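Local coordinates for protein hemoglobin component VII (Tokunagayusurika akamusi, PDB 1X46) that binds heme and probably carries or stores oxygen in the midge larva, at residues 11-21 and 124-135; 89-100 and 142-150. One frame throughout, in Å; residues are numbered along the deposited sequence.

Contact 1 of 2, residues 11-21 and 124-135; sequences DIALVKSSWAQ and ASGYNAGTKKAW
The indole NE1 of Trp135 donates to Ser18 OG at 2.8 Å, a single polar bond that orients a large ring inside an apolar interface; the oxygen sits at the ring edge, close to its plane. Ser18 holds its hydroxyl between its own backbone N and carbonyl carbon (chi1 61°), a rotation from which OG also donates backward to Leu14 O at 2.7 Å. Val15 covers one face of the same indole: CG1 stands 3.8 Å from the centroid of the six-membered ring of Trp135, almost on the ring normal, as a CH-pi contact. Trp19 crosses Trp135 at about a right angle, CE3 of Trp19 meeting CH2 of Trp135, and Trp19 NE1 is bonded to Asn73 on helix 59-78. Further along, the small Ala134 allows close approach, its CB lying 3.5 Å from Asp11 O and packing against Leu14 CB.

Both flanks are more polar and more open. At one, the extended Gln21 chain brings its amide to the turn after helix 106-123: OE1 accepts from Ser125 N at 2.8 Å and from Ser125 OG, which arrive on opposite faces of the carbonyl plane, while Gln21 NE2 returns a longer but straight bond to Ser125 O (3.3 Å, 171°). At the other, Asp11 OD2 and Lys133 NZ form only a long salt bridge of 4.0 Å, with a water joining the two; a second water links Asp11 OD1 to Gly130 O. This steep crossing, with the turn before helix 129-146 included, is the A-H helix packing of the globin fold.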
loop_
_atom_site.group_PDB
_atom_site.type_symbol
_atom_site.label_atom_id
_atom_site.label_comp_id
_atom_site.label_asym_id
_atom_site.label_seq_id
_atom_site.Cartn_x
_atom_site.Cartn_y
_atom_site.Cartn_z
ATOM N N ASP A 11 -7.495 9.232 13.273
ATOM C CA ASP A 11 -6.484 8.412 12.600
ATOM C C ASP A 11 -6.830 8.167 11.136
ATOM O O ASP A 11 -5.951 8.221 10.276
ATOM C CB ASP A 11 -6.313 7.104 13.325
ATOM C CG ASP A 11 -5.505 7.247 14.577
ATOM O OD1 ASP A 11 -4.939 8.340 14.793
ATOM O OD2 ASP A 11 -5.372 6.301 15.392
ATOM N N ILE A 12 -8.108 7.932 10.838
ATOM C CA ILE A 12 -8.549 7.866 9.442
ATOM C C ILE A 12 -8.223 9.171 8.712
ATOM O O ILE A 12 -7.700 9.166 7.590
ATOM C CB ILE A 12 -10.072 7.532 9.365
ATOM C CG1 ILE A 12 -10.318 6.117 9.909
ATOM C CG2 ILE A 12 -10.602 7.706 7.925
ATOM C CD1 ILE A 12 -11.792 5.762 10.136
ATOM N N ALA A 13 -8.485 10.308 9.356
ATOM C CA ALA A 13 -8.161 11.576 8.721
ATOM C C ALA A 13 -6.667 11.735 8.486
ATOM O O ALA A 13 -6.252 12.287 7.458
ATOM C CB ALA A 13 -8.729 12.771 9.539
ATOM N N LEU A 14 -5.860 11.222 9.415
ATOM C CA LEU A 14 -4.397 11.361 9.285
ATOM C C LEU A 14 -3.888 10.556 8.095
ATOM O O LEU A 14 -3.018 11.032 7.347
ATOM C CB LEU A 14 -3.672 10.900 10.540
ATOM C CG LEU A 14 -3.739 11.799 11.781
ATOM C CD1 LEU A 14 -3.073 11.090 12.963
ATOM C CD2 LEU A 14 -3.098 13.141 11.528
ATOM N N VAL A 15 -4.438 9.348 7.931
ATOM C CA VAL A 15 -4.141 8.546 6.745
ATOM C C VAL A 15 -4.626 9.235 5.468
ATOM O O VAL A 15 -3.863 9.373 4.534
ATOM C CB VAL A 15 -4.744 7.138 6.869
ATOM C CG1 VAL A 15 -4.655 6.368 5.550
ATOM C CG2 VAL A 15 -4.082 6.361 8.043
ATOM N N LYS A 16 -5.888 9.674 5.417
ATOM C CA LYS A 16 -6.365 10.322 4.187
ATOM C C LYS A 16 -5.538 11.573 3.822
ATOM O O LYS A 16 -5.173 11.757 2.651
ATOM C CB LYS A 16 -7.842 10.715 4.303
ATOM C CG LYS A 16 -8.805 9.562 4.344
ATOM C CD LYS A 16 -10.260 10.021 4.476
ATOM C CE LYS A 16 -11.173 8.790 4.428
ATOM N NZ LYS A 16 -12.612 9.118 4.671
ATOM N N SER A 17 -5.212 12.398 4.819
ATOM C CA SER A 17 -4.499 13.641 4.526
ATOM C C SER A 17 -3.037 13.435 4.152
ATOM O O SER A 17 -2.537 14.093 3.245
ATOM C CB SER A 17 -4.637 14.673 5.646
ATOM O OG SER A 17 -4.230 14.155 6.888
ATOM N N SER A 18 -2.356 12.501 4.827
ATOM C CA SER A 18 -0.980 12.220 4.483
ATOM C C SER A 18 -0.878 11.473 3.141
ATOM O O SER A 18 0.025 11.717 2.345
ATOM C CB SER A 18 -0.260 11.479 5.638
ATOM O OG SER A 18 -0.860 10.234 5.931
ATOM N N TRP A 19 -1.852 10.600 2.877
ATOM C CA TRP A 19 -1.953 9.969 1.569
ATOM C C TRP A 19 -2.097 10.984 0.441
ATOM O O TRP A 19 -1.481 10.850 -0.617
ATOM C CB TRP A 19 -3.103 8.959 1.560
ATOM C CG TRP A 19 -3.291 8.319 0.213
ATOM C CD1 TRP A 19 -4.403 8.419 -0.597
ATOM C CD2 TRP A 19 -2.368 7.460 -0.474
ATOM N NE1 TRP A 19 -4.208 7.675 -1.738
ATOM C CE2 TRP A 19 -2.974 7.076 -1.688
ATOM C CE3 TRP A 19 -1.089 6.966 -0.178
ATOM C CZ2 TRP A 19 -2.323 6.238 -2.627
ATOM C CZ3 TRP A 19 -0.453 6.128 -1.102
ATOM C CH2 TRP A 19 -1.069 5.785 -2.314
ATOM N N ALA A 20 -2.956 11.973 0.676
ATOM C CA ALA A 20 -3.176 13.011 -0.327
ATOM C C ALA A 20 -1.883 13.762 -0.695
ATOM O O ALA A 20 -1.774 14.324 -1.795
ATOM C CB ALA A 20 -4.258 13.991 0.158
ATOM N N GLN A 21 -0.905 13.742 0.216
ATOM C CA GLN A 21 0.380 14.404 -0.020
ATOM C C GLN A 21 1.302 13.590 -0.945
ATOM O O GLN A 21 2.257 14.140 -1.500
ATOM C CB GLN A 21 1.095 14.654 1.312
ATOM C CG GLN A 21 0.452 15.706 2.200
ATOM C CD GLN A 21 1.416 16.221 3.256
ATOM O OE1 GLN A 21 2.454 16.818 2.916
ATOM N NE2 GLN A 21 1.095 15.981 4.524
ATOM N N ALA A 124 5.637 13.437 3.399
ATOM C CA ALA A 124 4.424 14.005 3.980
ATOM C C ALA A 124 4.786 15.039 5.028
ATOM O O ALA A 124 5.292 14.711 6.110
ATOM C CB ALA A 124 3.524 12.905 4.571
ATOM N N SER A 125 4.521 16.304 4.724
ATOM C CA SER A 125 4.836 17.354 5.685
ATOM C C SER A 125 4.171 17.096 7.032
ATOM O O SER A 125 3.005 16.694 7.112
ATOM C CB SER A 125 4.456 18.731 5.122
ATOM O OG SER A 125 3.048 18.870 5.050
ATOM N N GLY A 126 4.943 17.294 8.095
ATOM C CA GLY A 126 4.445 17.143 9.450
ATOM C C GLY A 126 4.323 15.722 9.965
ATOM O O GLY A 126 3.754 15.498 11.021
ATOM N N TYR A 127 4.839 14.757 9.211
ATOM C CA TYR A 127 4.796 13.356 9.613
ATOM C C TYR A 127 5.422 13.204 11.000
ATOM O O TYR A 127 6.529 13.714 11.229
ATOM C CB TYR A 127 5.585 12.521 8.608
ATOM C CG TYR A 127 5.526 11.022 8.855
ATOM C CD1 TYR A 127 4.630 10.221 8.154
ATOM C CD2 TYR A 127 6.356 10.421 9.794
ATOM C CE1 TYR A 127 4.560 8.856 8.363
ATOM C CE2 TYR A 127 6.306 9.036 10.002
ATOM C CZ TYR A 127 5.392 8.274 9.289
ATOM O OH TYR A 127 5.333 6.909 9.469
ATOM N N ASN A 128 4.745 12.468 11.883
ATOM C CA ASN A 128 5.240 12.231 13.228
ATOM C C ASN A 128 4.763 10.892 13.767
ATOM O O ASN A 128 4.172 10.079 13.034
ATOM C CB ASN A 128 4.822 13.393 14.146
ATOM C CG ASN A 128 3.310 13.593 14.211
ATOM O OD1 ASN A 128 2.554 12.652 14.114
ATOM N ND2 ASN A 128 2.872 14.850 14.383
ATOM N N ALA A 129 4.983 10.634 15.048
ATOM C CA ALA A 129 4.590 9.367 15.623
ATOM C C ALA A 129 3.089 9.088 15.525
ATOM O O ALA A 129 2.691 7.939 15.422
ATOM C CB ALA A 129 5.005 9.314 17.085
ATOM N N GLY A 130 2.279 10.144 15.539
ATOM C CA GLY A 130 0.847 9.982 15.398
ATOM C C GLY A 130 0.489 9.509 13.994
ATOM O O GLY A 130 -0.404 8.679 13.824
ATOM N N THR A 131 1.167 10.072 12.994
ATOM C CA THR A 131 0.962 9.663 11.595
ATOM C C THR A 131 1.311 8.193 11.482
ATOM O O THR A 131 0.568 7.396 10.886
ATOM C CB THR A 131 1.843 10.452 10.620
ATOM O OG1 THR A 131 1.963 11.820 11.033
ATOM C CG2 THR A 131 1.215 10.466 9.213
ATOM N N LYS A 132 2.454 7.815 12.063
ATOM C CA LYS A 132 2.885 6.424 11.988
ATOM C C LYS A 132 1.900 5.478 12.664
ATOM O O LYS A 132 1.572 4.422 12.118
ATOM C CB LYS A 132 4.279 6.294 12.625
ATOM C CG LYS A 132 4.849 4.898 12.466
ATOM C CD LYS A 132 5.979 4.617 13.434
ATOM C CE LYS A 132 6.197 3.091 13.624
ATOM N NZ LYS A 132 5.712 2.208 12.478
ATOM N N LYS A 133 1.416 5.878 13.849
ATOM C CA LYS A 133 0.428 5.099 14.587
ATOM C C LYS A 133 -0.855 4.919 13.788
ATOM O O LYS A 133 -1.396 3.816 13.753
ATOM C CB LYS A 133 0.128 5.767 15.926
ATOM C CG LYS A 133 -0.667 4.895 16.868
ATOM C CD LYS A 133 -0.663 5.553 18.227
ATOM C CE LYS A 133 -1.865 6.453 18.346
ATOM N NZ LYS A 133 -3.086 5.606 18.552
ATOM N N ALA A 134 -1.306 5.986 13.118
ATOM C CA ALA A 134 -2.531 5.912 12.315
ATOM C C ALA A 134 -2.381 4.916 11.156
ATOM O O ALA A 134 -3.253 4.049 10.955
ATOM C CB ALA A 134 -2.920 7.267 11.798
ATOM N N TRP A 135 -1.281 5.028 10.395
ATOM C CA TRP A 135 -1.039 4.054 9.330
ATOM C C TRP A 135 -0.858 2.615 9.829
ATOM O O TRP A 135 -1.296 1.673 9.166
ATOM C CB TRP A 135 0.162 4.464 8.487
ATOM C CG TRP A 135 -0.120 5.552 7.534
ATOM C CD1 TRP A 135 0.055 6.888 7.727
ATOM C CD2 TRP A 135 -0.594 5.400 6.186
ATOM N NE1 TRP A 135 -0.297 7.589 6.593
ATOM C CE2 TRP A 135 -0.694 6.703 5.626
ATOM C CE3 TRP A 135 -0.923 4.301 5.386
ATOM C CZ2 TRP A 135 -1.130 6.933 4.305
ATOM C CZ3 TRP A 135 -1.363 4.527 4.067
ATOM C CH2 TRP A 135 -1.461 5.832 3.538
HETATM O O HOH W 1 -2.353 8.647 15.786
HETATM O O HOH W 2 -5.150 7.286 18.270
#

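Contact 2 of 2, residues 89-100 and 142-150; sequences KNVLKQQGINHK and MYSVVFPEL. With HEM (protoporphyrin IX containing Fe), chain B.
Gln95 O is gripped by two donors of one residue, His99, whose CB also meets Leu150 CD2 across the contact. His99 N makes the ordinary helical bond, and His99 ND1 adds a second to Gln95 O at 2.8 Å from the opposite face of that carbonyl, the oxygen lying in the imidazole plane. This is the proximal histidine of the globin fold, on the F helix where it packs against the H helix. Held at ND1, the ring has its rotation fixed, and His99 NE2 binds the heme iron at 2.1 Å; a water is the other axial ligand. The bond to Gln95 O would probably make the imidazole a stronger electron donor to the metal.

Behind the histidine, the two helices cross at -55° through mostly apolar side chains. Gly96 is one of two places where the backbones come close, the other being Lys100 beside Leu150. Lacking a side chain, Gly96 lets Glu149 CB approach Gly96 C to 3.7 Å and Val146 CG1 touch Gly96 CA. One turn earlier, Leu92 CD2 lies 4.1 Å from Met142 CG, and its CB meets both Val145 and Val146. The outer margin uses the aliphatic parts of charged residues. Glu149, bent at chi2 (-64°), runs alongside Ile97, while Lys93 NZ and Glu149 OE2 stay 5.7 Å apart, too far for a direct ion pair. Lys100 brings its methylene carbons up to the carbonyl oxygen of Glu149, CD 3.2 Å from Glu149 O. Lys93 crosses Val145 at about a right angle, and nearby Val146 CG2 rests 3.4 Å from Leu92 O.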
loop_
_atom_site.group_PDB
_atom_site.type_symbol
_atom_site.label_atom_id
_atom_site.label_comp_id
_atom_site.label_asym_id
_atom_site.label_seq_id
_atom_site.Cartn_x
_atom_site.Cartn_y
_atom_site.Cartn_z
ATOM N N LYS A 89 -13.901 -4.087 2.604
ATOM C CA LYS A 89 -13.389 -5.425 2.838
ATOM C C LYS A 89 -13.332 -6.286 1.584
ATOM O O LYS A 89 -12.453 -7.147 1.436
ATOM C CB LYS A 89 -14.155 -6.095 3.965
ATOM C CG LYS A 89 -13.809 -5.455 5.279
ATOM C CD LYS A 89 -14.261 -6.320 6.396
ATOM C CE LYS A 89 -13.792 -5.827 7.719
ATOM N NZ LYS A 89 -14.584 -6.484 8.820
ATOM N N ASN A 90 -14.273 -6.064 0.668
ATOM C CA ASN A 90 -14.260 -6.811 -0.570
ATOM C C ASN A 90 -13.089 -6.400 -1.472
ATOM O O ASN A 90 -12.480 -7.255 -2.126
ATOM C CB ASN A 90 -15.608 -6.706 -1.289
ATOM C CG ASN A 90 -16.738 -7.376 -0.498
ATOM O OD1 ASN A 90 -16.490 -8.096 0.475
ATOM N ND2 ASN A 90 -17.977 -7.119 -0.895
ATOM N N VAL A 91 -12.765 -5.110 -1.478
ATOM C CA VAL A 91 -11.549 -4.664 -2.176
ATOM C C VAL A 91 -10.307 -5.358 -1.592
ATOM O O VAL A 91 -9.464 -5.910 -2.322
ATOM C CB VAL A 91 -11.393 -3.153 -2.124
ATOM C CG1 VAL A 91 -9.985 -2.756 -2.521
ATOM C CG2 VAL A 91 -12.384 -2.507 -3.064
ATOM N N LEU A 92 -10.207 -5.362 -0.267
ATOM C CA LEU A 92 -9.046 -5.957 0.392
ATOM C C LEU A 92 -8.967 -7.453 0.149
ATOM O O LEU A 92 -7.885 -7.983 -0.159
ATOM C CB LEU A 92 -9.057 -5.674 1.899
ATOM C CG LEU A 92 -9.015 -4.194 2.296
ATOM C CD1 LEU A 92 -9.248 -4.012 3.809
ATOM C CD2 LEU A 92 -7.766 -3.441 1.788
ATOM N N LYS A 93 -10.102 -8.153 0.271
ATOM C CA LYS A 93 -10.108 -9.603 0.092
ATOM C C LYS A 93 -9.696 -9.984 -1.325
ATOM O O LYS A 93 -8.927 -10.957 -1.531
ATOM C CB LYS A 93 -11.484 -10.185 0.396
ATOM C CG LYS A 93 -11.667 -10.456 1.837
ATOM C CD LYS A 93 -13.078 -10.946 2.113
ATOM C CE LYS A 93 -13.451 -10.638 3.550
ATOM N NZ LYS A 93 -14.856 -11.067 3.821
ATOM N N GLN A 94 -10.224 -9.252 -2.304
ATOM C CA GLN A 94 -9.857 -9.540 -3.678
ATOM C C GLN A 94 -8.360 -9.360 -3.942
ATOM O O GLN A 94 -7.759 -10.135 -4.671
ATOM C CB GLN A 94 -10.658 -8.678 -4.643
ATOM C CG GLN A 94 -10.535 -9.142 -6.097
ATOM C CD GLN A 94 -11.111 -10.520 -6.347
ATOM O OE1 GLN A 94 -12.277 -10.777 -6.048
ATOM N NE2 GLN A 94 -10.279 -11.432 -6.849
ATOM N N GLN A 95 -7.761 -8.355 -3.325
ATOM C CA GLN A 95 -6.307 -8.164 -3.465
ATOM C C GLN A 95 -5.540 -9.308 -2.828
ATOM O O GLN A 95 -4.544 -9.763 -3.374
ATOM C CB GLN A 95 -5.842 -6.813 -2.902
ATOM C CG GLN A 95 -6.374 -5.593 -3.689
ATOM C CD GLN A 95 -5.960 -5.642 -5.143
ATOM O OE1 GLN A 95 -4.793 -5.900 -5.446
ATOM N NE2 GLN A 95 -6.915 -5.457 -6.049
ATOM N N GLY A 96 -6.033 -9.824 -1.706
ATOM C CA GLY A 96 -5.412 -10.983 -1.085
ATOM C C GLY A 96 -5.527 -12.215 -1.986
ATOM O O GLY A 96 -4.553 -12.929 -2.176
ATOM N N ILE A 97 -6.731 -12.468 -2.521
ATOM C CA ILE A 97 -6.942 -13.593 -3.440
ATOM C C ILE A 97 -6.011 -13.476 -4.650
ATOM O O ILE A 97 -5.339 -14.447 -5.046
ATOM C CB ILE A 97 -8.426 -13.631 -3.893
ATOM C CG1 ILE A 97 -9.327 -14.075 -2.735
ATOM C CG2 ILE A 97 -8.618 -14.595 -5.076
ATOM C CD1 ILE A 97 -10.763 -13.596 -2.867
ATOM N N ASN A 98 -5.945 -12.276 -5.223
ATOM C CA ASN A 98 -5.144 -12.091 -6.430
ATOM C C ASN A 98 -3.658 -12.306 -6.149
ATOM O O ASN A 98 -2.936 -12.890 -6.959
ATOM C CB ASN A 98 -5.343 -10.700 -7.030
ATOM C CG ASN A 98 -6.761 -10.455 -7.523
ATOM O OD1 ASN A 98 -7.581 -11.382 -7.619
ATOM N ND2 ASN A 98 -7.059 -9.203 -7.820
ATOM N N HIS A 99 -3.192 -11.826 -5.000
ATOM C CA HIS A 99 -1.781 -11.935 -4.686
ATOM C C HIS A 99 -1.375 -13.325 -4.210
ATOM O O HIS A 99 -0.214 -13.695 -4.329
ATOM C CB HIS A 99 -1.351 -10.829 -3.712
ATOM C CG HIS A 99 -1.224 -9.495 -4.379
ATOM N ND1 HIS A 99 -2.287 -8.619 -4.514
ATOM C CD2 HIS A 99 -0.173 -8.911 -4.998
ATOM C CE1 HIS A 99 -1.883 -7.547 -5.173
ATOM N NE2 HIS A 99 -0.604 -7.692 -5.473
ATOM N N LYS A 100 -2.343 -14.085 -3.692
ATOM C CA LYS A 100 -2.053 -15.488 -3.327
ATOM C C LYS A 100 -1.537 -16.226 -4.554
ATOM O O LYS A 100 -0.582 -17.006 -4.456
ATOM C CB LYS A 100 -3.297 -16.201 -2.809
ATOM C CG LYS A 100 -2.971 -17.627 -2.285
ATOM C CD LYS A 100 -4.250 -18.336 -1.867
ATOM C CE LYS A 100 -4.035 -19.841 -1.635
ATOM N NZ LYS A 100 -5.370 -20.533 -1.514
ATOM N N MET A 142 -6.079 -3.868 7.329
ATOM C CA MET A 142 -5.890 -4.472 6.004
ATOM C C MET A 142 -5.414 -5.932 6.134
ATOM O O MET A 142 -5.958 -6.851 5.493
ATOM C CB MET A 142 -4.870 -3.657 5.184
ATOM C CG MET A 142 -4.395 -4.351 3.921
ATOM S SD MET A 142 -2.931 -3.430 3.249
ATOM C CE MET A 142 -2.145 -4.715 2.287
ATOM N N TYR A 143 -4.373 -6.148 6.938
ATOM C CA TYR A 143 -3.803 -7.477 7.126
ATOM C C TYR A 143 -4.785 -8.486 7.717
ATOM O O TYR A 143 -4.739 -9.658 7.391
ATOM C CB TYR A 143 -2.555 -7.415 8.037
ATOM C CG TYR A 143 -1.420 -6.574 7.479
ATOM C CD1 TYR A 143 -1.323 -6.272 6.117
ATOM C CD2 TYR A 143 -0.444 -6.056 8.340
ATOM C CE1 TYR A 143 -0.285 -5.510 5.644
ATOM C CE2 TYR A 143 0.605 -5.294 7.863
ATOM C CZ TYR A 143 0.664 -5.020 6.513
ATOM O OH TYR A 143 1.696 -4.248 5.986
ATOM N N SER A 144 -5.680 -8.008 8.576
ATOM C CA SER A 144 -6.632 -8.908 9.204
ATOM C C SER A 144 -7.519 -9.602 8.156
ATOM O O SER A 144 -7.968 -10.723 8.374
ATOM C CB SER A 144 -7.466 -8.155 10.244
ATOM O OG SER A 144 -8.429 -7.327 9.632
ATOM N N VAL A 145 -7.726 -8.931 7.030
ATOM C CA VAL A 145 -8.552 -9.448 5.952
ATOM C C VAL A 145 -7.708 -10.047 4.834
ATOM O O VAL A 145 -8.090 -11.040 4.231
ATOM C CB VAL A 145 -9.478 -8.329 5.412
ATOM C CG1 VAL A 145 -10.162 -8.744 4.130
ATOM C CG2 VAL A 145 -10.496 -7.946 6.476
ATOM N N VAL A 146 -6.551 -9.435 4.567
ATOM C CA VAL A 146 -5.689 -9.901 3.475
ATOM C C VAL A 146 -4.885 -11.157 3.835
ATOM O O VAL A 146 -4.821 -12.085 3.041
ATOM C CB VAL A 146 -4.758 -8.765 2.973
ATOM C CG1 VAL A 146 -3.624 -9.268 2.045
ATOM C CG2 VAL A 146 -5.565 -7.700 2.287
ATOM N N PHE A 147 -4.277 -11.202 5.014
ATOM C CA PHE A 147 -3.423 -12.339 5.397
ATOM C C PHE A 147 -4.113 -13.711 5.316
ATOM O O PHE A 147 -3.504 -14.638 4.792
ATOM C CB PHE A 147 -2.725 -12.153 6.760
ATOM C CG PHE A 147 -1.587 -11.136 6.759
ATOM C CD1 PHE A 147 -1.283 -10.346 5.640
ATOM C CD2 PHE A 147 -0.848 -10.955 7.925
ATOM C CE1 PHE A 147 -0.232 -9.407 5.701
ATOM C CE2 PHE A 147 0.189 -10.013 7.995
ATOM C CZ PHE A 147 0.489 -9.246 6.875
ATOM N N PRO A 148 -5.358 -13.843 5.775
ATOM C CA PRO A 148 -6.076 -15.133 5.638
ATOM C C PRO A 148 -6.296 -15.573 4.200
ATOM O O PRO A 148 -6.563 -16.773 3.985
ATOM C CB PRO A 148 -7.428 -14.848 6.304
ATOM C CG PRO A 148 -7.163 -13.708 7.256
ATOM C CD PRO A 148 -6.184 -12.845 6.482
ATOM N N GLU A 149 -6.149 -14.669 3.223
ATOM C CA GLU A 149 -6.306 -15.036 1.822
ATOM C C GLU A 149 -4.994 -15.439 1.182
ATOM O O GLU A 149 -4.988 -15.890 0.042
ATOM C CB GLU A 149 -6.888 -13.871 1.001
ATOM C CG GLU A 149 -8.212 -13.305 1.471
ATOM C CD GLU A 149 -9.353 -14.307 1.397
ATOM O OE1 GLU A 149 -9.278 -15.311 0.640
ATOM O OE2 GLU A 149 -10.346 -14.082 2.121
ATOM N N LEU A 150 -3.876 -15.280 1.887
ATOM C CA LEU A 150 -2.581 -15.564 1.276
ATOM C C LEU A 150 -2.136 -17.001 1.491
ATOM O O LEU A 150 -1.291 -17.460 0.734
ATOM C CB LEU A 150 -1.497 -14.608 1.794
ATOM C CG LEU A 150 -1.721 -13.104 1.601
ATOM C CD1 LEU A 150 -0.600 -12.336 2.297
ATOM C CD2 LEU A 150 -1.815 -12.751 0.112
ATOM O OXT LEU A 150 -2.587 -17.693 2.408
HETATM C CHA HEM B . -0.180 -7.085 -9.542
HETATM C CHB HEM B . -2.124 -4.075 -6.275
HETATM C CHC HEM B . 1.334 -5.308 -3.117
HETATM C CHD HEM B . 3.301 -8.301 -6.358
HETATM C C1A HEM B . -0.953 -6.126 -8.952
HETATM C C2A HEM B . -2.041 -5.428 -9.602
HETATM C C3A HEM B . -2.556 -4.606 -8.693
HETATM C C4A HEM B . -1.880 -4.777 -7.438
HETATM C CMA HEM B . -3.747 -3.647 -8.918
HETATM C CAA HEM B . -2.422 -5.548 -11.112
HETATM C CBA HEM B . -3.226 -6.802 -11.514
HETATM C CGA HEM B . -4.593 -6.776 -10.874
HETATM O O1A HEM B . -4.930 -7.720 -10.133
HETATM O O2A HEM B . -5.363 -5.800 -11.102
HETATM C C1B HEM B . -1.341 -4.097 -5.153
HETATM C C2B HEM B . -1.516 -3.317 -3.951
HETATM C C3B HEM B . -0.548 -3.662 -3.072
HETATM C C4B HEM B . 0.243 -4.696 -3.711
HETATM C CMB HEM B . -2.635 -2.254 -3.775
HETATM C CAB HEM B . -0.225 -3.163 -1.645
HETATM C CBB HEM B . -0.989 -2.326 -0.943
HETATM C C1C HEM B . 2.176 -6.213 -3.697
HETATM C C2C HEM B . 3.351 -6.838 -3.097
HETATM C C3C HEM B . 3.911 -7.637 -4.004
HETATM C C4C HEM B . 3.092 -7.592 -5.199
HETATM C CMC HEM B . 3.836 -6.591 -1.647
HETATM C CAC HEM B . 5.177 -8.516 -3.833
HETATM C C1D HEM B . 2.511 -8.277 -7.473
HETATM C C2D HEM B . 2.770 -9.056 -8.656
HETATM C C3D HEM B . 1.692 -8.687 -9.630
HETATM C C4D HEM B . 0.908 -7.682 -8.953
HETATM C CMD HEM B . 3.922 -10.061 -8.857
HETATM C CAD HEM B . 1.526 -9.252 -11.063
HETATM C CBD HEM B . 2.434 -8.516 -12.043
HETATM C CGD HEM B . 2.357 -9.159 -13.414
HETATM O O1D HEM B . 1.361 -9.857 -13.714
HETATM O O2D HEM B . 3.317 -8.991 -14.203
HETATM N NA HEM B . -0.890 -5.718 -7.638
HETATM N NB HEM B . -0.227 -4.924 -4.981
HETATM N NC HEM B . 2.034 -6.706 -4.981
HETATM N ND HEM B . 1.375 -7.478 -7.660
HETATM FE FE HEM B . 0.568 -6.211 -6.312
HETATM O O HOH W 3 1.872 -4.723 -6.956
#

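Helix 129-146 takes part in both contacts, giving its first turns to contact 1 and its last, with the C-terminus, to contact 2; the centres lie 23 Å apart and the two do not touch. Each is partly buried, but contact 1 has the larger share of buried residues; its interior packs indole rings against small aliphatic groups, with one indole-to-hydroxyl bond, and further hydrogen bonds and a water-bridged ion pair lie at the rim. Contact 2 joins its helices by apolar packing and lysine methylenes, and its notable polar bond lies within helix 85-100. That helix carries the iron ligand, whereas contact 1 sits away from the heme-binding residues.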